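Local coordinates for protein porin (Acinetobacter baumannii AB307-0294, PDB 5DL7) that probably forms a beta-barrel channel of the OprD family through the outer membrane, and may carry small substrates such as vanillate, at residues A[221-232]-A[244-255]; A[181-189]-A[396-404]. All coordinates share one frame; numbering follows the deposited sequence.

Both contacts belong to the OprD-family barrel, and contact 1 lies inside the loop that contact 2 closes. Their centres are about 21 Å apart. Contact 1 joins neighbouring strands of the wall, with a largely buried row of side chains on one face and a more exposed row on the other. Contact 2 joins two loops distant in sequence and is much smaller, with some members buried and others on the surface. Regular backbone bonds and aromatic packing hold contact 1, with amide and salt-bridge pairs and a calcium ion at one end. Contact 2 relies on a few bonds that pair side chains with backbone. The two meet where Thr182 packs on Tyr223 and Ile222.

Contact 1: residues A[221-232]-A[244-255]; sequences DIYQQQFLGFNG and SDVRFFNSEETG. With CA (calcium ion), chain B.
Residues 221-232 and 244-255 form an antiparallel beta hairpin contact in the barrel wall. Paired backbone bonds run from Gly232 and Ser244 to Gln224 and Glu252, where Gln224 N donates to Glu252 O at 2.8 Å. One face carries Gln225, Phe227, Arg247, Phe249 and Ser251. Phe227 and Phe249 form an edge-to-face pair with ring planes 62° apart. Phe227 CD1 lies over the Phe249 face, 3.6 Å from CZ of that ring. CG of Phe227 is anti to the backbone N (chi1 173°), which swings the ring past Gly229 to the partner strand, where CB of Arg247 meets its edge. Arg247 grips Asp245 side-on, NH2 to OD2 at 2.9 Å and NE to OD1 at 3.1 Å, both from above the carboxylate plane. Farther along, Gln225 NE2 donates almost straight to Ser251 OG at 2.9 Å, and Pro294 O takes a second bond from this amide. On the other face Gln226 and Asn250 lie side by side. Asn250 ND2 points to Gln226 OE1 at 2.9 Å, although the amide planes are 46° apart. Val246 CB sits over one face of the Phe230 ring, a CH-pi contact. At the end away from Gly232, Glu253 binds calcium through OE1 and OE2, each 2.5 Å from the metal, and Glu261 and four waters join the site. Backbone bonds thus set the register, and calcium ties Glu253 to Glu261.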
loop_
_atom_site.group_PDB
_atom_site.type_symbol
_atom_site.label_atom_id
_atom_site.label_comp_id
_atom_site.label_asym_id
_atom_site.label_seq_id
_atom_site.Cartn_x
_atom_site.Cartn_y
_atom_site.Cartn_z
ATOM N N ASP A 221 -12.961 -10.200 16.746
ATOM C CA ASP A 221 -14.329 -10.641 16.337
ATOM C C ASP A 221 -14.499 -10.609 14.847
ATOM O O ASP A 221 -15.653 -10.687 14.353
ATOM C CB ASP A 221 -15.336 -9.734 17.091
ATOM C CG ASP A 221 -15.466 -10.069 18.510
ATOM O OD1 ASP A 221 -15.492 -11.234 18.890
ATOM O OD2 ASP A 221 -15.626 -9.109 19.303
ATOM N N ILE A 222 -13.430 -10.535 14.044
ATOM C CA ILE A 222 -13.457 -10.526 12.623
ATOM C C ILE A 222 -12.611 -11.628 12.020
ATOM O O ILE A 222 -13.121 -12.557 11.472
ATOM C CB ILE A 222 -13.197 -9.158 11.972
ATOM C CG1 ILE A 222 -14.216 -8.106 12.565
ATOM C CG2 ILE A 222 -13.357 -9.268 10.485
ATOM C CD1 ILE A 222 -14.002 -6.726 11.998
ATOM N N TYR A 223 -11.305 -11.534 12.188
ATOM C CA TYR A 223 -10.419 -12.592 11.615
ATOM C C TYR A 223 -9.133 -12.710 12.433
ATOM O O TYR A 223 -8.707 -11.728 13.073
ATOM C CB TYR A 223 -10.141 -12.450 10.166
ATOM C CG TYR A 223 -9.309 -11.282 9.756
ATOM C CD1 TYR A 223 -7.906 -11.315 9.971
ATOM C CD2 TYR A 223 -9.774 -10.144 9.185
ATOM C CE1 TYR A 223 -7.132 -10.245 9.573
ATOM C CE2 TYR A 223 -8.987 -9.085 8.756
ATOM C CZ TYR A 223 -7.680 -9.039 8.973
ATOM O OH TYR A 223 -6.839 -8.020 8.640
ATOM N N GLN A 224 -8.502 -13.883 12.272
ATOM C CA GLN A 224 -7.068 -14.093 12.654
ATOM C C GLN A 224 -6.333 -14.368 11.370
ATOM O O GLN A 224 -6.858 -15.038 10.476
ATOM C CB GLN A 224 -6.879 -15.256 13.661
ATOM C CG GLN A 224 -7.385 -14.837 14.974
ATOM C CD GLN A 224 -7.270 -15.951 16.012
ATOM O OE1 GLN A 224 -8.084 -16.001 17.067
ATOM N NE2 GLN A 224 -6.368 -16.846 15.745
ATOM N N GLN A 225 -5.092 -13.931 11.288
ATOM C CA GLN A 225 -4.304 -14.041 10.082
ATOM C C GLN A 225 -2.804 -14.326 10.423
ATOM O O GLN A 225 -2.327 -13.652 11.316
ATOM C CB GLN A 225 -4.489 -12.859 9.197
ATOM C CG GLN A 225 -3.721 -12.850 7.905
ATOM C CD GLN A 225 -4.091 -11.598 7.112
ATOM O OE1 GLN A 225 -3.508 -10.533 7.280
ATOM N NE2 GLN A 225 -5.114 -11.763 6.236
ATOM N N GLN A 226 -2.255 -15.335 9.762
ATOM C CA GLN A 226 -0.782 -15.461 9.827
ATOM C C GLN A 226 -0.118 -15.211 8.510
ATOM O O GLN A 226 -0.762 -15.373 7.387
ATOM C CB GLN A 226 -0.475 -16.875 10.202
ATOM C CG GLN A 226 -0.868 -17.303 11.605
ATOM C CD GLN A 226 -2.373 -17.641 11.708
ATOM O OE1 GLN A 226 -2.938 -18.300 10.836
ATOM N NE2 GLN A 226 -2.976 -17.088 12.703
ATOM N N PHE A 227 1.080 -14.727 8.528
ATOM C CA PHE A 227 1.871 -14.451 7.323
ATOM C C PHE A 227 3.200 -15.187 7.458
ATOM O O PHE A 227 3.846 -15.079 8.525
ATOM C CB PHE A 227 2.210 -12.946 7.257
ATOM C CG PHE A 227 3.180 -12.567 6.139
ATOM C CD1 PHE A 227 2.682 -12.449 4.853
ATOM C CD2 PHE A 227 4.509 -12.527 6.403
ATOM C CE1 PHE A 227 3.555 -12.117 3.842
ATOM C CE2 PHE A 227 5.418 -12.165 5.364
ATOM C CZ PHE A 227 4.926 -12.014 4.109
ATOM N N LEU A 228 3.645 -15.765 6.365
ATOM C CA LEU A 228 5.039 -16.209 6.258
ATOM C C LEU A 228 5.550 -15.697 4.921
ATOM O O LEU A 228 4.787 -15.738 3.933
ATOM C CB LEU A 228 5.130 -17.743 6.162
ATOM C CG LEU A 228 4.697 -18.432 7.458
ATOM C CD1 LEU A 228 4.756 -19.971 7.097
ATOM C CD2 LEU A 228 5.689 -18.146 8.577
ATOM N N GLY A 229 6.778 -15.283 4.869
ATOM C CA GLY A 229 7.294 -14.748 3.559
ATOM C C GLY A 229 8.787 -14.693 3.527
ATOM O O GLY A 229 9.455 -14.707 4.576
ATOM N N PHE A 230 9.330 -14.561 2.312
ATOM C CA PHE A 230 10.748 -14.253 2.187
ATOM C C PHE A 230 10.912 -13.380 0.970
ATOM O O PHE A 230 10.094 -13.366 0.070
ATOM C CB PHE A 230 11.578 -15.488 2.113
ATOM C CG PHE A 230 11.409 -16.335 0.894
ATOM C CD1 PHE A 230 12.090 -16.027 -0.286
ATOM C CD2 PHE A 230 10.594 -17.396 0.873
ATOM C CE1 PHE A 230 11.901 -16.777 -1.426
ATOM C CE2 PHE A 230 10.418 -18.196 -0.276
ATOM C CZ PHE A 230 11.119 -17.911 -1.423
ATOM N N ASN A 231 12.018 -12.667 0.973
ATOM C CA ASN A 231 12.434 -11.906 -0.221
ATOM C C ASN A 231 13.937 -11.801 -0.329
ATOM O O ASN A 231 14.631 -11.792 0.671
ATOM C CB ASN A 231 11.766 -10.527 -0.226
ATOM C CG ASN A 231 12.211 -9.601 0.876
ATOM O OD1 ASN A 231 11.806 -9.734 2.032
ATOM N ND2 ASN A 231 13.079 -8.594 0.521
ATOM N N GLY A 232 14.451 -11.800 -1.549
ATOM C CA GLY A 232 15.868 -11.802 -1.681
ATOM C C GLY A 232 16.375 -11.248 -2.978
ATOM O O GLY A 232 15.559 -10.897 -3.862
ATOM N N SER A 244 13.541 -12.270 -5.647
ATOM C CA SER A 244 12.348 -13.079 -5.201
ATOM C C SER A 244 11.607 -12.311 -4.159
ATOM O O SER A 244 12.167 -11.580 -3.329
ATOM C CB SER A 244 12.770 -14.549 -4.701
ATOM O OG SER A 244 13.681 -14.305 -3.645
ATOM N N ASP A 245 10.285 -12.476 -4.162
ATOM C CA ASP A 245 9.442 -11.977 -3.099
ATOM C C ASP A 245 8.268 -12.915 -3.046
ATOM O O ASP A 245 7.490 -12.963 -4.036
ATOM C CB ASP A 245 8.944 -10.613 -3.459
ATOM C CG ASP A 245 8.123 -9.877 -2.290
ATOM O OD1 ASP A 245 7.665 -10.471 -1.354
ATOM O OD2 ASP A 245 8.294 -8.625 -2.229
ATOM N N VAL A 246 8.108 -13.599 -1.922
ATOM C CA VAL A 246 7.084 -14.623 -1.794
ATOM C C VAL A 246 6.318 -14.349 -0.526
ATOM O O VAL A 246 6.901 -14.058 0.513
ATOM C CB VAL A 246 7.673 -16.071 -1.775
ATOM C CG1 VAL A 246 6.691 -17.139 -1.393
ATOM C CG2 VAL A 246 8.361 -16.429 -3.083
ATOM N N ARG A 247 4.996 -14.457 -0.629
ATOM C CA ARG A 247 4.092 -14.095 0.510
ATOM C C ARG A 247 3.013 -15.116 0.647
ATOM O O ARG A 247 2.344 -15.466 -0.359
ATOM C CB ARG A 247 3.479 -12.710 0.301
ATOM C CG ARG A 247 4.540 -11.635 0.211
ATOM C CD ARG A 247 3.893 -10.237 0.063
ATOM N NE ARG A 247 4.964 -9.290 -0.429
ATOM C CZ ARG A 247 4.825 -8.042 -0.736
ATOM N NH1 ARG A 247 3.680 -7.465 -0.662
ATOM N NH2 ARG A 247 5.877 -7.346 -1.194
ATOM N N PHE A 248 2.841 -15.616 1.868
ATOM C CA PHE A 248 1.774 -16.555 2.168
ATOM C C PHE A 248 0.954 -16.073 3.328
ATOM O O PHE A 248 1.499 -15.641 4.386
ATOM C CB PHE A 248 2.410 -17.853 2.645
ATOM C CG PHE A 248 1.433 -18.852 3.140
ATOM C CD1 PHE A 248 0.500 -19.434 2.283
ATOM C CD2 PHE A 248 1.362 -19.184 4.474
ATOM C CE1 PHE A 248 -0.378 -20.452 2.832
ATOM C CE2 PHE A 248 0.401 -20.146 4.991
ATOM C CZ PHE A 248 -0.431 -20.720 4.150
ATOM N N PHE A 249 -0.378 -16.066 3.130
ATOM C CA PHE A 249 -1.373 -15.699 4.176
ATOM C C PHE A 249 -2.258 -16.836 4.491
ATOM O O PHE A 249 -2.700 -17.545 3.569
ATOM C CB PHE A 249 -2.190 -14.426 3.696
ATOM C CG PHE A 249 -1.419 -13.190 3.527
ATOM C CD1 PHE A 249 -0.841 -12.957 2.310
ATOM C CD2 PHE A 249 -1.346 -12.293 4.511
ATOM C CE1 PHE A 249 -0.101 -11.806 2.034
ATOM C CE2 PHE A 249 -0.632 -11.079 4.271
ATOM C CZ PHE A 249 -0.022 -10.871 3.035
ATOM N N ASN A 250 -2.583 -16.922 5.748
ATOM C CA ASN A 250 -3.581 -17.886 6.281
ATOM C C ASN A 250 -4.531 -17.119 7.156
ATOM O O ASN A 250 -4.142 -16.463 8.105
ATOM C CB ASN A 250 -2.896 -19.021 7.115
ATOM C CG ASN A 250 -3.855 -20.073 7.624
ATOM O OD1 ASN A 250 -4.500 -20.687 6.761
ATOM N ND2 ASN A 250 -4.003 -20.238 8.918
ATOM N N SER A 251 -5.855 -17.264 6.811
ATOM C CA SER A 251 -6.874 -16.433 7.494
ATOM C C SER A 251 -8.080 -17.260 7.850
ATOM O O SER A 251 -8.520 -18.135 7.066
ATOM C CB SER A 251 -7.325 -15.235 6.641
ATOM O OG SER A 251 -6.234 -14.453 6.128
ATOM N N GLU A 252 -8.630 -16.983 9.013
ATOM C CA GLU A 252 -9.827 -17.688 9.561
ATOM C C GLU A 252 -10.636 -16.703 10.345
ATOM O O GLU A 252 -10.113 -15.813 10.981
ATOM C CB GLU A 252 -9.388 -18.914 10.396
ATOM C CG GLU A 252 -10.365 -19.633 11.113
ATOM C CD GLU A 252 -9.832 -20.880 12.002
ATOM O OE1 GLU A 252 -10.655 -21.720 12.313
ATOM O OE2 GLU A 252 -8.675 -20.994 12.192
ATOM N N GLU A 253 -11.945 -16.932 10.433
ATOM C CA GLU A 253 -12.753 -16.014 11.232
ATOM C C GLU A 253 -12.509 -16.262 12.713
ATOM O O GLU A 253 -12.028 -17.355 13.119
ATOM C CB GLU A 253 -14.252 -16.058 10.879
ATOM C CG GLU A 253 -15.008 -17.256 11.444
ATOM C CD GLU A 253 -14.669 -18.571 10.813
ATOM O OE1 GLU A 253 -15.168 -19.618 11.308
ATOM O OE2 GLU A 253 -14.110 -18.719 9.697
ATOM N N THR A 254 -12.873 -15.317 13.561
ATOM C CA THR A 254 -12.719 -15.528 15.028
ATOM C C THR A 254 -13.823 -14.790 15.785
ATOM O O THR A 254 -14.451 -13.880 15.212
ATOM C CB THR A 254 -11.261 -14.985 15.326
ATOM O OG1 THR A 254 -10.956 -15.289 16.657
ATOM C CG2 THR A 254 -11.202 -13.449 15.253
ATOM N N GLY A 255 -13.987 -15.143 17.058
ATOM C CA GLY A 255 -14.938 -14.499 17.964
ATOM C C GLY A 255 -16.362 -14.522 17.418
ATOM O O GLY A 255 -16.825 -15.538 16.855
HETATM CA CA CA B . -14.470 -21.223 9.515
HETATM O O HOH W 1 -13.131 -22.006 11.318
HETATM O O HOH W 2 -12.308 -20.755 8.583
HETATM O O HOH W 3 -14.095 -23.508 8.679
HETATM O O HOH W 4 -16.178 -22.626 10.491
#

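Contact 2: residues A[181-189]-A[396-404]; sequences GTDNINHRF and DMPTNMTFH
The backbones of 181-189 and 396-404 come closest at Asn186 and Met401, whose CA atoms are 4.6 Å apart, and no regular strand pairing joins them. This is a loop-to-loop contact of the OprD barrel. The second loop links strands 384-395 and 406-418 and holds a type I beta turn from Pro398 to Met401. Asn186 and Thr402 exchange two bonds. Asn186 N donates to Thr402 OG1 at 2.8 Å, nearly straight at 171°. In return Thr402 N donates to Asn186 OD1, also at 2.8 Å. The Asn186 side chain lies beside its own backbone N (chi1 -54°), which lets main chain and amide meet the same threonine. Asn314 takes the amide's ND2, so both ends of this buried group are bonded. ND2 also lies at the edge of the Phe403 ring, whose plane is 83° from the amide. Ile185 CG2 packs on Phe403 CE2 at 3.7 Å. On the more exposed side His187 crosses Asn400 at about a right angle. Met401 SD lies at the edge of the imidazole, in its plane. His187 NE2 donates to Asn400 O at 3.1 Å, and the donor stands above the carbonyl plane.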
loop_
_atom_site.group_PDB
_atom_site.type_symbol
_atom_site.label_atom_id
_atom_site.label_comp_id
_atom_site.label_asym_id
_atom_site.label_seq_id
_atom_site.Cartn_x
_atom_site.Cartn_y
_atom_site.Cartn_z
ATOM N N GLY A 181 -11.218 -1.988 11.108
ATOM C CA GLY A 181 -12.084 -2.962 10.494
ATOM C C GLY A 181 -11.701 -3.321 9.113
ATOM O O GLY A 181 -10.541 -3.255 8.758
ATOM N N THR A 182 -12.667 -3.773 8.318
ATOM C CA THR A 182 -12.473 -4.280 6.970
ATOM C C THR A 182 -13.409 -3.597 6.015
ATOM O O THR A 182 -14.504 -3.164 6.425
ATOM C CB THR A 182 -12.802 -5.808 6.823
ATOM O OG1 THR A 182 -14.120 -6.047 7.395
ATOM C CG2 THR A 182 -11.846 -6.578 7.625
ATOM N N ASP A 183 -12.991 -3.538 4.784
ATOM C CA ASP A 183 -13.887 -3.163 3.695
ATOM C C ASP A 183 -14.479 -4.501 3.130
ATOM O O ASP A 183 -14.008 -5.637 3.492
ATOM C CB ASP A 183 -13.096 -2.496 2.601
ATOM C CG ASP A 183 -12.673 -1.051 2.991
ATOM O OD1 ASP A 183 -13.425 -0.405 3.655
ATOM O OD2 ASP A 183 -11.597 -0.693 2.529
ATOM N N ASN A 184 -15.527 -4.342 2.304
ATOM C CA ASN A 184 -16.097 -5.559 1.653
ATOM C C ASN A 184 -15.850 -5.390 0.167
ATOM O O ASN A 184 -16.508 -4.638 -0.502
ATOM C CB ASN A 184 -17.561 -5.685 2.025
ATOM C CG ASN A 184 -18.093 -7.129 1.769
ATOM O OD1 ASN A 184 -17.230 -8.041 1.691
ATOM N ND2 ASN A 184 -19.364 -7.268 1.648
ATOM N N ILE A 185 -14.861 -6.016 -0.356
ATOM C CA ILE A 185 -14.446 -5.845 -1.758
ATOM C C ILE A 185 -15.179 -6.901 -2.606
ATOM O O ILE A 185 -15.055 -8.115 -2.238
ATOM C CB ILE A 185 -12.939 -5.982 -1.865
ATOM C CG1 ILE A 185 -12.317 -4.784 -1.104
ATOM C CG2 ILE A 185 -12.486 -5.991 -3.298
ATOM C CD1 ILE A 185 -10.954 -5.075 -0.744
ATOM N N ASN A 186 -15.922 -6.502 -3.635
ATOM C CA ASN A 186 -16.607 -7.524 -4.425
ATOM C C ASN A 186 -17.458 -8.464 -3.626
ATOM O O ASN A 186 -17.653 -9.628 -4.005
ATOM C CB ASN A 186 -15.669 -8.345 -5.328
ATOM C CG ASN A 186 -14.804 -7.467 -6.243
ATOM O OD1 ASN A 186 -15.182 -6.343 -6.613
ATOM N ND2 ASN A 186 -13.603 -7.926 -6.559
ATOM N N HIS A 187 -18.126 -7.907 -2.578
ATOM C CA HIS A 187 -18.970 -8.721 -1.706
ATOM C C HIS A 187 -18.303 -10.023 -1.251
ATOM O O HIS A 187 -19.053 -11.050 -1.088
ATOM C CB HIS A 187 -20.279 -9.006 -2.374
ATOM C CG HIS A 187 -21.034 -7.801 -2.844
ATOM N ND1 HIS A 187 -21.705 -7.036 -1.957
ATOM C CD2 HIS A 187 -21.088 -7.105 -4.054
ATOM C CE1 HIS A 187 -22.253 -5.969 -2.545
ATOM N NE2 HIS A 187 -21.875 -5.987 -3.820
ATOM N N ARG A 188 -17.058 -9.943 -0.937
ATOM C CA ARG A 188 -16.215 -11.084 -0.528
ATOM C C ARG A 188 -16.692 -11.767 0.758
ATOM O O ARG A 188 -16.714 -13.021 0.924
ATOM C CB ARG A 188 -14.789 -10.606 -0.413
ATOM C CG ARG A 188 -13.732 -11.583 -0.108
ATOM C CD ARG A 188 -12.359 -10.887 -0.311
ATOM N NE ARG A 188 -12.142 -10.500 -1.678
ATOM C CZ ARG A 188 -11.139 -9.733 -2.186
ATOM N NH1 ARG A 188 -10.262 -9.216 -1.358
ATOM N NH2 ARG A 188 -11.005 -9.403 -3.371
ATOM N N PHE A 189 -17.188 -10.911 1.663
ATOM C CA PHE A 189 -17.698 -11.258 2.950
ATOM C C PHE A 189 -19.097 -10.743 3.167
ATOM O O PHE A 189 -19.722 -10.182 2.240
ATOM C CB PHE A 189 -16.698 -10.788 4.036
ATOM C CG PHE A 189 -15.296 -11.198 3.841
ATOM C CD1 PHE A 189 -14.890 -12.545 4.032
ATOM C CD2 PHE A 189 -14.366 -10.339 3.356
ATOM C CE1 PHE A 189 -13.597 -12.967 3.759
ATOM C CE2 PHE A 189 -13.029 -10.736 3.155
ATOM C CZ PHE A 189 -12.652 -12.006 3.322
ATOM N N ASP A 396 -14.935 -8.916 -16.495
ATOM C CA ASP A 396 -16.247 -9.283 -16.957
ATOM C C ASP A 396 -17.188 -9.449 -15.707
ATOM O O ASP A 396 -18.189 -10.173 -15.739
ATOM C CB ASP A 396 -16.212 -10.537 -17.819
ATOM C CG ASP A 396 -15.782 -11.829 -17.088
ATOM O OD1 ASP A 396 -15.324 -11.720 -15.896
ATOM O OD2 ASP A 396 -15.782 -12.925 -17.701
ATOM N N MET A 397 -16.873 -8.773 -14.653
ATOM C CA MET A 397 -17.617 -8.878 -13.390
ATOM C C MET A 397 -18.885 -8.052 -13.451
ATOM O O MET A 397 -18.979 -7.062 -14.194
ATOM C CB MET A 397 -16.754 -8.438 -12.148
ATOM C CG MET A 397 -15.628 -9.335 -11.998
ATOM S SD MET A 397 -14.773 -8.817 -10.350
ATOM C CE MET A 397 -13.156 -9.024 -10.828
ATOM N N PRO A 398 -19.869 -8.326 -12.620
ATOM C CA PRO A 398 -21.073 -7.616 -12.598
ATOM C C PRO A 398 -20.938 -6.181 -12.062
ATOM O O PRO A 398 -19.952 -5.794 -11.431
ATOM C CB PRO A 398 -21.991 -8.415 -11.684
ATOM C CG PRO A 398 -21.260 -9.726 -11.548
ATOM C CD PRO A 398 -19.873 -9.504 -11.802
ATOM N N THR A 399 -21.889 -5.390 -12.452
ATOM C CA THR A 399 -21.808 -3.959 -12.150
ATOM C C THR A 399 -21.930 -3.538 -10.694
ATOM O O THR A 399 -21.633 -2.396 -10.344
ATOM C CB THR A 399 -22.856 -3.132 -13.037
ATOM O OG1 THR A 399 -24.109 -3.540 -12.635
ATOM C CG2 THR A 399 -22.574 -3.434 -14.441
ATOM N N ASN A 400 -22.331 -4.446 -9.768
ATOM C CA ASN A 400 -22.458 -4.130 -8.375
ATOM C C ASN A 400 -21.121 -4.437 -7.657
ATOM O O ASN A 400 -21.087 -4.369 -6.391
ATOM C CB ASN A 400 -23.585 -4.872 -7.778
ATOM C CG ASN A 400 -23.413 -6.432 -7.829
ATOM O OD1 ASN A 400 -22.917 -6.946 -8.797
ATOM N ND2 ASN A 400 -23.901 -7.138 -6.818
ATOM N N MET A 401 -20.078 -4.790 -8.355
ATOM C CA MET A 401 -18.777 -5.152 -7.731
ATOM C C MET A 401 -17.958 -3.888 -7.489
ATOM O O MET A 401 -18.369 -2.773 -7.864
ATOM C CB MET A 401 -18.033 -6.113 -8.586
ATOM C CG MET A 401 -18.793 -7.483 -8.660
ATOM S SD MET A 401 -18.986 -8.269 -7.080
ATOM C CE MET A 401 -20.475 -9.261 -7.455
ATOM N N THR A 402 -16.783 -4.022 -6.883
ATOM C CA THR A 402 -15.989 -2.866 -6.465
ATOM C C THR A 402 -15.170 -2.344 -7.572
ATOM O O THR A 402 -14.942 -1.129 -7.648
ATOM C CB THR A 402 -15.089 -3.359 -5.309
ATOM O OG1 THR A 402 -15.898 -3.792 -4.220
ATOM C CG2 THR A 402 -14.187 -2.201 -4.817
ATOM N N PHE A 403 -14.664 -3.179 -8.454
ATOM C CA PHE A 403 -13.722 -2.721 -9.529
ATOM C C PHE A 403 -14.410 -2.879 -10.864
ATOM O O PHE A 403 -15.049 -3.943 -11.142
ATOM C CB PHE A 403 -12.426 -3.501 -9.457
ATOM C CG PHE A 403 -11.712 -3.339 -8.135
ATOM C CD1 PHE A 403 -11.239 -2.054 -7.787
ATOM C CD2 PHE A 403 -11.572 -4.382 -7.263
ATOM C CE1 PHE A 403 -10.468 -1.926 -6.572
ATOM C CE2 PHE A 403 -10.897 -4.212 -6.069
ATOM C CZ PHE A 403 -10.398 -2.956 -5.698
ATOM N N HIS A 404 -14.274 -1.873 -11.706
ATOM C CA HIS A 404 -14.937 -1.787 -12.991
ATOM C C HIS A 404 -13.867 -1.575 -14.106
ATOM O O HIS A 404 -12.849 -0.967 -13.796
ATOM C CB HIS A 404 -15.815 -0.535 -12.971
ATOM C CG HIS A 404 -16.864 -0.608 -11.906
ATOM N ND1 HIS A 404 -18.126 -1.010 -12.198
ATOM C CD2 HIS A 404 -16.873 -0.244 -10.609
ATOM C CE1 HIS A 404 -18.843 -1.052 -11.089
ATOM N NE2 HIS A 404 -18.068 -0.677 -10.092
#